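Hybrid kinase (Caulobacter vibrioides, PDB 6QRL) probably transfers phosphate from ATP to a protein histidine as a hybrid histidine kinase, its pseudo-receiver domain, the part crystallised here, binding cyclic di-GMP. Local coordinates at residues I17-T22 / A35-A40. Numbering follows the deposited sequence.
Sequences IVRAAT and AAVDIA
Arg19 alone carries the helix side of this small, partly buried van der Waals contact, reaching from helix 16-28 across the C-terminal end of edge strand 32-36 to Ala35, Ala36 and Val37. No hydrogen bond crosses between the two segments. The backbones come nearest at Arg19 and Ala35, whose CA atoms are 5.9 Å apart, and the methyl of Ala35, turned toward the helix, is short enough to admit the arginine chain, with Ala35 CB 4.4 Å from Arg19 CD. The same CD lies 3.4 Å from Ala36 O, where the aliphatic part of the arginine brushes the strand's last carbonyl. Farther along, the chain bends at chi3 (-67°), and the guanidinium comes alongside Val37, the two side chains pointing the same way. Val37 CG1 lies over one face of the planar group, 3.8 Å from Arg19 NH1, so the nonpolar methyl covers a face of the guanidinium and does not compete for its N-H groups. Arginine suits the place because its methylenes pass the strand end while NH1 donates a hydrogen bond to Ser13 O, in the loop that precedes the helix. Ala36 points its methyl away from Arg19, against Ser41 and Ala42 of helix 39-45, and its backbone is hydrogen-bonded to Ile11 and Ser13. The contact thus joins the helix and second strand of the beta-alpha-beta unit formed by strand 8-12, helix 16-28 and strand 32-36, at one margin of the receiver-type parallel sheet, with helix 39-45 packed on the other side of Ala36.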
loop_
_atom_site.group_PDB
_atom_site.type_symbol
_atom_site.label_atom_id
_atom_site.label_comp_id
_atom_site.label_asym_id
_atom_site.label_seq_id
_atom_site.Cartn_x
_atom_site.Cartn_y
_atom_site.Cartn_z
ATOM N N ILE A 17 -14.656 -5.074 2.884
ATOM C CA ILE A 17 -14.979 -3.817 3.617
ATOM C C ILE A 17 -13.739 -2.917 3.587
ATOM O O ILE A 17 -13.886 -1.729 3.348
ATOM C CB ILE A 17 -15.449 -4.150 5.058
ATOM C CG1 ILE A 17 -16.843 -4.773 5.052
ATOM C CG2 ILE A 17 -15.378 -2.936 5.981
ATOM C CD1 ILE A 17 -17.060 -5.768 6.182
ATOM N N VAL A 18 -12.547 -3.459 3.810
ATOM C CA VAL A 18 -11.305 -2.638 3.776
ATOM C C VAL A 18 -11.087 -2.149 2.340
ATOM O O VAL A 18 -10.706 -0.978 2.165
ATOM C CB VAL A 18 -10.091 -3.429 4.296
ATOM C CG1 VAL A 18 -8.779 -2.783 3.895
ATOM C CG2 VAL A 18 -10.192 -3.628 5.796
ATOM N N ARG A 19 -11.263 -2.999 1.325
ATOM C CA ARG A 19 -11.010 -2.527 -0.077
ATOM C C ARG A 19 -11.971 -1.368 -0.384
ATOM O O ARG A 19 -11.509 -0.399 -0.908
ATOM C CB ARG A 19 -11.232 -3.588 -1.163
ATOM C CG ARG A 19 -10.286 -4.776 -1.131
ATOM C CD ARG A 19 -10.413 -5.606 -2.409
ATOM N NE ARG A 19 -11.707 -6.265 -2.527
ATOM C CZ ARG A 19 -12.030 -7.454 -2.032
ATOM N NH1 ARG A 19 -11.178 -8.169 -1.308
ATOM N NH2 ARG A 19 -13.254 -7.903 -2.232
ATOM N N ALA A 20 -13.269 -1.491 -0.075
ATOM C CA ALA A 20 -14.294 -0.471 -0.415
ATOM C C ALA A 20 -14.069 0.813 0.399
ATOM O O ALA A 20 -14.116 1.898 -0.211
ATOM C CB ALA A 20 -15.682 -1.023 -0.209
ATOM N N ALA A 21 -13.827 0.695 1.710
ATOM C CA ALA A 21 -13.591 1.850 2.606
ATOM C C ALA A 21 -12.337 2.611 2.182
ATOM O O ALA A 21 -12.384 3.861 2.197
ATOM C CB ALA A 21 -13.506 1.432 4.057
ATOM N N THR A 22 -11.245 1.914 1.905
ATOM C CA THR A 22 -9.965 2.553 1.522
ATOM C C THR A 22 -10.141 3.198 0.143
ATOM O O THR A 22 -9.727 4.357 -0.006
ATOM C CB THR A 22 -8.795 1.566 1.570
ATOM O OG1 THR A 22 -8.825 0.881 2.824
ATOM C CG2 THR A 22 -7.457 2.246 1.403
ATOM N N ALA A 35 -8.594 -1.250 -6.613
ATOM C CA ALA A 35 -8.872 -2.284 -5.585
ATOM C C ALA A 35 -8.404 -3.647 -6.095
ATOM O O ALA A 35 -8.676 -3.956 -7.251
ATOM C CB ALA A 35 -10.349 -2.314 -5.269
ATOM N N ALA A 36 -7.705 -4.424 -5.280
ATOM C CA ALA A 36 -7.238 -5.773 -5.653
ATOM C C ALA A 36 -7.293 -6.724 -4.455
ATOM O O ALA A 36 -7.192 -6.247 -3.296
ATOM C CB ALA A 36 -5.846 -5.651 -6.195
ATOM N N VAL A 37 -7.373 -8.035 -4.696
ATOM C CA VAL A 37 -7.469 -9.012 -3.565
ATOM C C VAL A 37 -6.089 -9.354 -3.001
ATOM O O VAL A 37 -6.052 -9.901 -1.907
ATOM C CB VAL A 37 -8.202 -10.316 -3.931
ATOM C CG1 VAL A 37 -9.663 -10.066 -4.174
ATOM C CG2 VAL A 37 -7.522 -11.067 -5.071
ATOM N N ASP A 38 -4.993 -9.093 -3.720
ATOM C CA ASP A 38 -3.631 -9.499 -3.241
ATOM C C ASP A 38 -2.556 -8.706 -3.988
ATOM O O ASP A 38 -2.910 -7.918 -4.874
ATOM C CB ASP A 38 -3.415 -11.015 -3.318
ATOM C CG ASP A 38 -3.500 -11.619 -4.706
ATOM O OD1 ASP A 38 -3.304 -10.896 -5.703
ATOM O OD2 ASP A 38 -3.710 -12.835 -4.779
ATOM N N ILE A 39 -1.287 -8.915 -3.675
ATOM C CA ILE A 39 -0.183 -8.133 -4.292
ATOM C C ILE A 39 -0.108 -8.413 -5.802
ATOM O O ILE A 39 -0.045 -7.428 -6.562
ATOM C CB ILE A 39 1.141 -8.416 -3.564
ATOM C CG1 ILE A 39 1.066 -7.951 -2.104
ATOM C CG2 ILE A 39 2.280 -7.776 -4.330
ATOM C CD1 ILE A 39 2.197 -8.458 -1.233
ATOM N N ALA A 40 -0.124 -9.674 -6.238
ATOM C CA ALA A 40 -0.053 -9.984 -7.691
ATOM C C ALA A 40 -1.179 -9.232 -8.428
ATOM O O ALA A 40 -0.889 -8.574 -9.421
ATOM C CB ALA A 40 -0.076 -11.474 -7.958
#